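Local coordinates for fatty acyl CoA synthetase FADD13 (FATTY-ACYL-CoA SYNTHETASE) (Mycobacterium tuberculosis, PDB 3R44), which is a member of the ANL clan of AMP-binding enzymes, joining an AMP-binding domain to a C-terminal domain, at residues F286-M296 and Y304-G314; K413-E421 and E449-A457. All coordinates share one frame; numbering follows the deposited sequence.

Contact 1: residues F286-M296 and Y304-G314; sequences FRYFITGGAPM and YAAKNIEVVQG
Y288, F289 and I290 pair in parallel with E310, V311 and V312, the short strand axes inclined at 21° and 4.5 Å apart at their closest. This is the strand pairing of a beta-alpha-beta unit whose crossover helix, 298-306, ends in a Schellman motif at N308. Four backbone bonds form the ladder, from E310 N to R287 O, F289 N to E310 O, V312 N to F289 O and T291 N to V312 O. F289 turns its ring edge toward the face of Y304 of that helix in an offset edge-to-face pair, with planes at 83° and centroids 5.6 Å apart. F286 CZ lies over the centre of one F289 face, and the Y304 hydroxyl is hydrogen-bonded to L269 O. I309 CG2 touches the edge of F286 at CE2, 3.5 Å away, and also meets F289 CD2 at 3.8 Å. On the other sheet face, Y288 lies alongside V312, CD1 to CG2 3.7 Å, and its hydroxyl is hydrogen-bonded to D207 O. After T291 the loop bends back, bringing P295 and M296 to the Q313 amide. Q313 is extended beyond CG (chi2 169°), and M296 N donates to its OE1 at 2.9 Å from above the amide plane.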
loop_
_atom_site.group_PDB
_atom_site.type_symbol
_atom_site.label_atom_id
_atom_site.label_comp_id
_atom_site.label_asym_id
_atom_site.label_seq_id
_atom_site.Cartn_x
_atom_site.Cartn_y
_atom_site.Cartn_z
ATOM N N PHE A 286 0.655 18.559 16.124
ATOM C CA PHE A 286 0.365 17.750 14.928
ATOM C C PHE A 286 0.610 18.586 13.660
ATOM O O PHE A 286 0.056 19.694 13.515
ATOM C CB PHE A 286 -1.091 17.274 14.937
ATOM C CG PHE A 286 -1.337 16.228 13.938
ATOM C CD1 PHE A 286 -1.070 14.909 14.231
ATOM C CD2 PHE A 286 -1.653 16.569 12.629
ATOM C CE1 PHE A 286 -1.248 13.931 13.270
ATOM C CE2 PHE A 286 -1.763 15.585 11.627
ATOM C CZ PHE A 286 -1.587 14.279 11.967
ATOM N N ARG A 287 1.464 18.127 12.776
ATOM C CA ARG A 287 1.809 18.902 11.598
ATOM C C ARG A 287 1.112 18.449 10.345
ATOM O O ARG A 287 0.648 19.293 9.601
ATOM C CB ARG A 287 3.331 18.889 11.351
ATOM C CG ARG A 287 4.126 19.308 12.562
ATOM C CD ARG A 287 5.550 19.818 12.190
ATOM N NE ARG A 287 6.329 18.751 11.534
ATOM C CZ ARG A 287 6.988 17.768 12.155
ATOM N NH1 ARG A 287 6.995 17.657 13.482
ATOM N NH2 ARG A 287 7.689 16.884 11.409
ATOM N N TYR A 288 1.121 17.148 10.052
ATOM C CA TYR A 288 0.506 16.668 8.818
ATOM C C TYR A 288 0.137 15.191 8.817
ATOM O O TYR A 288 0.719 14.391 9.523
ATOM C CB TYR A 288 1.428 16.986 7.585
ATOM C CG TYR A 288 2.760 16.325 7.632
ATOM C CD1 TYR A 288 2.961 15.059 7.086
ATOM C CD2 TYR A 288 3.836 16.964 8.216
ATOM C CE1 TYR A 288 4.171 14.501 7.101
ATOM C CE2 TYR A 288 5.067 16.404 8.255
ATOM C CZ TYR A 288 5.236 15.134 7.707
ATOM O OH TYR A 288 6.442 14.463 7.726
ATOM N N PHE A 289 -0.777 14.836 7.936
ATOM C CA PHE A 289 -1.043 13.472 7.636
ATOM C C PHE A 289 -0.350 13.063 6.355
ATOM O O PHE A 289 -0.172 13.866 5.472
ATOM C CB PHE A 289 -2.536 13.260 7.430
ATOM C CG PHE A 289 -3.365 13.367 8.688
ATOM C CD1 PHE A 289 -3.461 12.300 9.589
ATOM C CD2 PHE A 289 -4.042 14.541 8.951
ATOM C CE1 PHE A 289 -4.247 12.404 10.744
ATOM C CE2 PHE A 289 -4.810 14.670 10.118
ATOM C CZ PHE A 289 -4.918 13.592 11.002
ATOM N N ILE A 290 0.080 11.804 6.291
ATOM C CA ILE A 290 0.599 11.200 5.069
ATOM C C ILE A 290 -0.544 10.304 4.627
ATOM O O ILE A 290 -0.937 9.432 5.389
ATOM C CB ILE A 290 1.803 10.311 5.320
ATOM C CG1 ILE A 290 2.927 11.124 5.955
ATOM C CG2 ILE A 290 2.292 9.691 3.970
ATOM C CD1 ILE A 290 4.137 10.282 6.420
ATOM N N THR A 291 -1.112 10.538 3.459
ATOM C CA THR A 291 -2.287 9.797 3.031
ATOM C C THR A 291 -2.000 9.050 1.745
ATOM O O THR A 291 -1.303 9.520 0.869
ATOM C CB THR A 291 -3.529 10.698 2.818
ATOM O OG1 THR A 291 -3.284 11.582 1.729
ATOM C CG2 THR A 291 -3.780 11.591 4.033
ATOM N N GLY A 292 -2.597 7.880 1.638
ATOM C CA GLY A 292 -2.502 7.072 0.434
ATOM C C GLY A 292 -3.900 7.025 -0.162
ATOM O O GLY A 292 -4.847 7.440 0.467
ATOM N N GLY A 293 -4.028 6.536 -1.376
ATOM C CA GLY A 293 -5.342 6.369 -1.964
ATOM C C GLY A 293 -5.605 7.485 -2.944
ATOM O O GLY A 293 -4.691 8.170 -3.372
ATOM N N ALA A 294 -6.857 7.664 -3.305
ATOM C CA ALA A 294 -7.220 8.666 -4.271
ATOM C C ALA A 294 -6.815 10.046 -3.769
ATOM O O ALA A 294 -6.566 10.242 -2.583
ATOM C CB ALA A 294 -8.733 8.633 -4.554
ATOM N N PRO A 295 -6.751 11.009 -4.680
ATOM C CA PRO A 295 -6.465 12.379 -4.225
ATOM C C PRO A 295 -7.522 12.889 -3.216
ATOM O O PRO A 295 -8.707 12.528 -3.281
ATOM C CB PRO A 295 -6.481 13.189 -5.522
ATOM C CG PRO A 295 -6.195 12.136 -6.647
ATOM C CD PRO A 295 -6.963 10.940 -6.140
ATOM N N MET A 296 -7.053 13.662 -2.248
ATOM C CA MET A 296 -7.897 14.256 -1.244
ATOM C C MET A 296 -8.748 15.337 -1.894
ATOM O O MET A 296 -8.236 16.090 -2.712
ATOM C CB MET A 296 -6.991 14.929 -0.231
ATOM C CG MET A 296 -6.354 14.019 0.722
ATOM S SD MET A 296 -7.610 13.491 1.852
ATOM C CE MET A 296 -7.685 14.970 2.867
ATOM N N TYR A 304 -8.659 21.105 7.043
ATOM C CA TYR A 304 -7.498 20.745 7.798
ATOM C C TYR A 304 -6.494 21.877 7.835
ATOM O O TYR A 304 -5.966 22.202 8.919
ATOM C CB TYR A 304 -6.875 19.400 7.304
ATOM C CG TYR A 304 -7.578 18.179 7.911
ATOM C CD1 TYR A 304 -8.561 17.510 7.228
ATOM C CD2 TYR A 304 -7.240 17.692 9.167
ATOM C CE1 TYR A 304 -9.214 16.430 7.776
ATOM C CE2 TYR A 304 -7.885 16.591 9.727
ATOM C CZ TYR A 304 -8.882 15.960 9.018
ATOM O OH TYR A 304 -9.512 14.884 9.577
ATOM N N ALA A 305 -6.292 22.565 6.709
ATOM C CA ALA A 305 -5.397 23.718 6.703
ATOM C C ALA A 305 -5.849 24.843 7.662
ATOM O O ALA A 305 -5.026 25.516 8.248
ATOM C CB ALA A 305 -5.203 24.231 5.303
ATOM N N ALA A 306 -7.148 25.055 7.807
ATOM C CA ALA A 306 -7.665 26.000 8.823
ATOM C C ALA A 306 -7.352 25.602 10.282
ATOM O O ALA A 306 -7.368 26.486 11.181
ATOM C CB ALA A 306 -9.171 26.168 8.664
ATOM N N LYS A 307 -7.140 24.311 10.515
ATOM C CA LYS A 307 -6.739 23.742 11.816
ATOM C C LYS A 307 -5.200 23.658 11.901
ATOM O O LYS A 307 -4.667 23.044 12.825
ATOM C CB LYS A 307 -7.386 22.368 12.035
ATOM C CG LYS A 307 -7.409 21.782 13.478
ATOM C CD LYS A 307 -8.293 20.451 13.588
ATOM C CE LYS A 307 -7.913 19.488 14.782
ATOM N NZ LYS A 307 -8.399 20.048 16.119
ATOM N N ASN A 308 -4.513 24.307 10.949
ATOM C CA ASN A 308 -3.053 24.253 10.794
ATOM C C ASN A 308 -2.495 22.841 10.624
ATOM O O ASN A 308 -1.450 22.511 11.199
ATOM C CB ASN A 308 -2.325 24.914 11.962
ATOM C CG ASN A 308 -2.650 26.363 12.080
ATOM O OD1 ASN A 308 -3.439 26.782 12.943
ATOM N ND2 ASN A 308 -2.058 27.154 11.195
ATOM N N ILE A 309 -3.209 22.010 9.876
ATOM C CA ILE A 309 -2.745 20.645 9.596
ATOM C C ILE A 309 -2.623 20.479 8.123
ATOM O O ILE A 309 -3.568 20.786 7.403
ATOM C CB ILE A 309 -3.689 19.570 10.170
ATOM C CG1 ILE A 309 -3.772 19.729 11.705
ATOM C CG2 ILE A 309 -3.279 18.134 9.722
ATOM C CD1 ILE A 309 -4.897 18.864 12.339
ATOM N N GLU A 310 -1.483 19.946 7.674
ATOM C CA GLU A 310 -1.245 19.764 6.238
ATOM C C GLU A 310 -1.442 18.317 5.829
ATOM O O GLU A 310 -1.616 17.462 6.677
ATOM C CB GLU A 310 0.128 20.287 5.866
ATOM C CG GLU A 310 0.080 21.819 5.835
ATOM C CD GLU A 310 1.367 22.486 5.445
ATOM O OE1 GLU A 310 2.448 21.930 5.706
ATOM O OE2 GLU A 310 1.296 23.605 4.893
ATOM N N VAL A 311 -1.408 18.051 4.526
ATOM C CA VAL A 311 -1.590 16.704 4.029
ATOM C C VAL A 311 -0.504 16.410 2.995
ATOM O O VAL A 311 -0.256 17.228 2.107
ATOM C CB VAL A 311 -3.013 16.513 3.424
ATOM C CG1 VAL A 311 -3.226 15.091 3.035
ATOM C CG2 VAL A 311 -4.101 16.889 4.474
ATOM N N VAL A 312 0.180 15.283 3.160
ATOM C CA VAL A 312 1.086 14.737 2.152
ATOM C C VAL A 312 0.368 13.575 1.454
ATOM O O VAL A 312 -0.306 12.748 2.099
ATOM C CB VAL A 312 2.405 14.265 2.799
ATOM C CG1 VAL A 312 3.274 13.428 1.807
ATOM C CG2 VAL A 312 3.118 15.510 3.457
ATOM N N GLN A 313 0.496 13.537 0.137
ATOM C CA GLN A 313 -0.154 12.512 -0.676
ATOM C C GLN A 313 0.886 11.905 -1.585
ATOM O O GLN A 313 1.969 12.446 -1.706
ATOM C CB GLN A 313 -1.274 13.158 -1.515
ATOM C CG GLN A 313 -2.391 13.703 -0.741
ATOM C CD GLN A 313 -3.297 14.540 -1.607
ATOM O OE1 GLN A 313 -4.155 13.989 -2.284
ATOM N NE2 GLN A 313 -3.101 15.875 -1.603
ATOM N N GLY A 314 0.596 10.773 -2.182
ATOM C CA GLY A 314 1.486 10.224 -3.186
ATOM C C GLY A 314 0.993 9.024 -3.929
ATOM O O GLY A 314 -0.179 8.630 -3.814
HETATM O O HOH W 1 1.463 21.835 9.709
HETATM O O HOH W 2 -2.055 9.564 -1.511
HETATM O O HOH W 3 -4.465 11.069 -1.134
HETATM O O HOH W 4 -1.613 6.091 -3.332
#

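Contact 2: residues K413-E421 and E449-A457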
loop_
_atom_site.group_PDB
_atom_site.type_symbol
_atom_site.label_atom_id
_atom_site.label_comp_id
_atom_site.label_asym_id
_atom_site.label_seq_id
_atom_site.Cartn_x
_atom_site.Cartn_y
_atom_site.Cartn_z
ATOM N N LYS A 413 -5.627 -2.275 -12.427
ATOM C CA LYS A 413 -6.810 -3.037 -11.973
ATOM C C LYS A 413 -8.084 -2.763 -12.737
ATOM O O LYS A 413 -9.008 -3.566 -12.707
ATOM C CB LYS A 413 -7.094 -2.816 -10.483
ATOM C CG LYS A 413 -7.498 -1.388 -10.146
ATOM C CD LYS A 413 -7.500 -1.078 -8.660
ATOM C CE LYS A 413 -7.954 0.402 -8.451
ATOM N NZ LYS A 413 -8.299 0.674 -7.024
ATOM N N ASP A 414 -8.163 -1.606 -13.374
ATOM C CA ASP A 414 -9.335 -1.201 -14.105
ATOM C C ASP A 414 -9.186 -1.353 -15.608
ATOM O O ASP A 414 -10.138 -1.173 -16.359
ATOM C CB ASP A 414 -9.663 0.259 -13.743
ATOM C CG ASP A 414 -10.095 0.415 -12.261
ATOM O OD1 ASP A 414 -10.728 -0.514 -11.687
ATOM O OD2 ASP A 414 -9.767 1.455 -11.654
ATOM N N MET A 415 -8.013 -1.773 -16.048
ATOM C CA MET A 415 -7.765 -1.989 -17.456
ATOM C C MET A 415 -8.687 -3.099 -18.003
ATOM O O MET A 415 -9.039 -4.050 -17.288
ATOM C CB MET A 415 -6.302 -2.362 -17.693
ATOM C CG MET A 415 -5.969 -2.454 -19.172
ATOM S SD MET A 415 -4.260 -2.993 -19.451
ATOM C CE MET A 415 -4.331 -4.770 -19.095
ATOM N N ILE A 416 -9.142 -2.941 -19.242
ATOM C CA ILE A 416 -10.081 -3.872 -19.878
ATOM C C ILE A 416 -9.326 -4.637 -20.956
ATOM O O ILE A 416 -8.592 -4.043 -21.719
ATOM C CB ILE A 416 -11.331 -3.117 -20.449
ATOM C CG1 ILE A 416 -12.004 -2.299 -19.326
ATOM C CG2 ILE A 416 -12.343 -4.116 -21.060
ATOM C CD1 ILE A 416 -12.958 -1.175 -19.758
ATOM N N ILE A 417 -9.461 -5.956 -21.004
ATOM C CA ILE A 417 -8.957 -6.724 -22.141
ATOM C C ILE A 417 -10.110 -7.166 -23.035
ATOM O O ILE A 417 -10.954 -7.958 -22.618
ATOM C CB ILE A 417 -8.160 -7.921 -21.678
ATOM C CG1 ILE A 417 -6.971 -7.441 -20.853
ATOM C CG2 ILE A 417 -7.619 -8.682 -22.874
ATOM C CD1 ILE A 417 -6.127 -8.610 -20.330
ATOM N N SER A 418 -10.177 -6.587 -24.228
ATOM C CA SER A 418 -11.293 -6.809 -25.129
ATOM C C SER A 418 -10.714 -7.393 -26.430
ATOM O O SER A 418 -9.869 -6.772 -27.051
ATOM C CB SER A 418 -12.066 -5.487 -25.291
ATOM O OG SER A 418 -13.181 -5.609 -26.132
ATOM N N GLY A 419 -11.098 -8.634 -26.763
ATOM C CA GLY A 419 -10.532 -9.342 -27.911
ATOM C C GLY A 419 -9.004 -9.332 -27.932
ATOM O O GLY A 419 -8.379 -9.150 -28.991
ATOM N N GLY A 420 -8.396 -9.527 -26.763
ATOM C CA GLY A 420 -6.943 -9.516 -26.650
ATOM C C GLY A 420 -6.245 -8.150 -26.653
ATOM O O GLY A 420 -5.025 -8.098 -26.557
ATOM N N GLU A 421 -6.989 -7.057 -26.792
ATOM C CA GLU A 421 -6.413 -5.702 -26.798
ATOM C C GLU A 421 -6.678 -5.021 -25.462
ATOM O O GLU A 421 -7.785 -5.127 -24.911
ATOM C CB GLU A 421 -7.064 -4.834 -27.880
ATOM C CG GLU A 421 -7.014 -5.406 -29.314
ATOM C CD GLU A 421 -5.804 -4.910 -30.150
ATOM O OE1 GLU A 421 -4.687 -4.754 -29.605
ATOM O OE2 GLU A 421 -5.988 -4.678 -31.370
ATOM N N GLU A 449 -19.076 -13.314 -23.346
ATOM C CA GLU A 449 -18.708 -14.606 -23.958
ATOM C C GLU A 449 -17.687 -14.461 -25.106
ATOM O O GLU A 449 -16.696 -15.196 -25.173
ATOM N N LYS A 450 -17.932 -13.495 -25.994
ATOM C CA LYS A 450 -17.128 -13.305 -27.215
ATOM C C LYS A 450 -15.793 -12.581 -26.995
ATOM O O LYS A 450 -14.735 -13.139 -27.305
ATOM C CB LYS A 450 -17.950 -12.568 -28.301
ATOM C CG LYS A 450 -17.191 -12.353 -29.623
ATOM N N TRP A 451 -15.850 -11.361 -26.450
ATOM C CA TRP A 451 -14.660 -10.512 -26.298
ATOM C C TRP A 451 -13.914 -10.665 -24.983
ATOM O O TRP A 451 -12.868 -10.035 -24.787
ATOM C CB TRP A 451 -15.083 -9.064 -26.385
ATOM C CG TRP A 451 -15.732 -8.737 -27.642
ATOM C CD1 TRP A 451 -17.069 -8.773 -27.900
ATOM C CD2 TRP A 451 -15.096 -8.294 -28.846
ATOM N NE1 TRP A 451 -17.308 -8.362 -29.194
ATOM C CE2 TRP A 451 -16.110 -8.074 -29.799
ATOM C CE3 TRP A 451 -13.770 -8.062 -29.213
ATOM C CZ2 TRP A 451 -15.835 -7.631 -31.099
ATOM C CZ3 TRP A 451 -13.498 -7.622 -30.506
ATOM C CH2 TRP A 451 -14.525 -7.412 -31.431
ATOM N N GLY A 452 -14.472 -11.453 -24.069
ATOM C CA GLY A 452 -13.914 -11.604 -22.731
ATOM C C GLY A 452 -14.443 -10.528 -21.808
ATOM O O GLY A 452 -15.118 -10.811 -20.810
ATOM N N GLU A 453 -14.105 -9.287 -22.126
ATOM C CA GLU A 453 -14.738 -8.125 -21.507
ATOM C C GLU A 453 -14.983 -7.129 -22.600
ATOM O O GLU A 453 -14.222 -7.053 -23.561
ATOM C CB GLU A 453 -13.867 -7.396 -20.463
ATOM C CG GLU A 453 -13.364 -8.176 -19.291
ATOM C CD GLU A 453 -12.453 -7.280 -18.405
ATOM O OE1 GLU A 453 -11.209 -7.247 -18.658
ATOM O OE2 GLU A 453 -13.006 -6.574 -17.514
ATOM N N ILE A 454 -16.049 -6.365 -22.437
ATOM C CA ILE A 454 -16.322 -5.276 -23.319
ATOM C C ILE A 454 -16.293 -3.995 -22.443
ATOM O O ILE A 454 -16.624 -4.032 -21.273
ATOM C CB ILE A 454 -17.699 -5.421 -24.036
ATOM C CG1 ILE A 454 -18.829 -5.520 -23.029
ATOM C CG2 ILE A 454 -17.685 -6.608 -25.003
ATOM C CD1 ILE A 454 -20.166 -5.004 -23.586
ATOM N N ALA A 455 -15.902 -2.873 -23.038
ATOM C CA ALA A 455 -15.935 -1.605 -22.358
ATOM C C ALA A 455 -17.331 -1.057 -22.402
ATOM O O ALA A 455 -17.898 -0.898 -23.469
ATOM C CB ALA A 455 -14.995 -0.625 -23.031
ATOM N N ALA A 456 -17.912 -0.840 -21.233
ATOM C CA ALA A 456 -19.205 -0.264 -21.056
ATOM C C ALA A 456 -19.034 1.136 -20.465
ATOM O O ALA A 456 -18.440 1.295 -19.402
ATOM C CB ALA A 456 -20.052 -1.086 -20.065
ATOM N N ALA A 457 -19.560 2.134 -21.135
ATOM C CA ALA A 457 -19.614 3.506 -20.581
ATOM C C ALA A 457 -20.893 3.745 -19.831
ATOM O O ALA A 457 -21.979 3.695 -20.412
ATOM C CB ALA A 457 -19.465 4.516 -21.754
HETATM O O HOH W 5 -11.653 -4.708 -16.224
HETATM O O HOH W 6 -14.683 -3.392 -25.539
#
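W451 meets the G419 turn with both backbone and ring. Its O accepts G419 N at 3.0 Å, in the carbonyl plane on a lone pair, while the indole turns its edge, at CE3, to G419, whose N lies in the ring plane. G452 then swings the chain round with a positive phi of 87°, and at E453 it turns a corner before the strand that runs on to 461. The side chain of E453 makes the link that a backbone carbonyl would make in a ladder: extended beyond CG (chi2 177°), it brings OE1 to I417 N at 3.2 Å, the bond nearly straight but arriving from above the carboxylate plane. E453 N adds a weak bond to I417 O. OE2 and M415 O share a water, and E453 CB rests 3.7 Å from I416 CG2. Beyond I454, A455 CB packs on I416 CD1 at 3.9 Å, and A455 N donates to a water 2.8 Å away that also touches S418 OG. I416 further meets V443, seating the hairpin of 416-418 and 421-423 against the C-terminal domain sheet. With the strands at 123° to each other, the chemistry is consistent with a mixed junction, polar at I417 and G419 and apolar at I416, held without a continuous sheet.

In the fold
The two contacts follow one another along the chain and belong to different parts of a two-domain enzyme. Contact 1 pairs two neighbouring strands of the mixed sheet that runs through the AMP-binding region, whereas contact 2 fastens the short hairpin at 416-423 to the sheet of the C-terminal domain. Their centres are 36 Å apart, yet their nearest atoms come to about 8 Å, where the K413 side chain extends toward the loop at A294 without touching it. Contact 1 is about 17 Å and contact 2 about 26 Å from the centre of the chain, measured between centres. Neither supplies a residue to the pocket of the bound histidine, which includes K16, G169, H192 and H196.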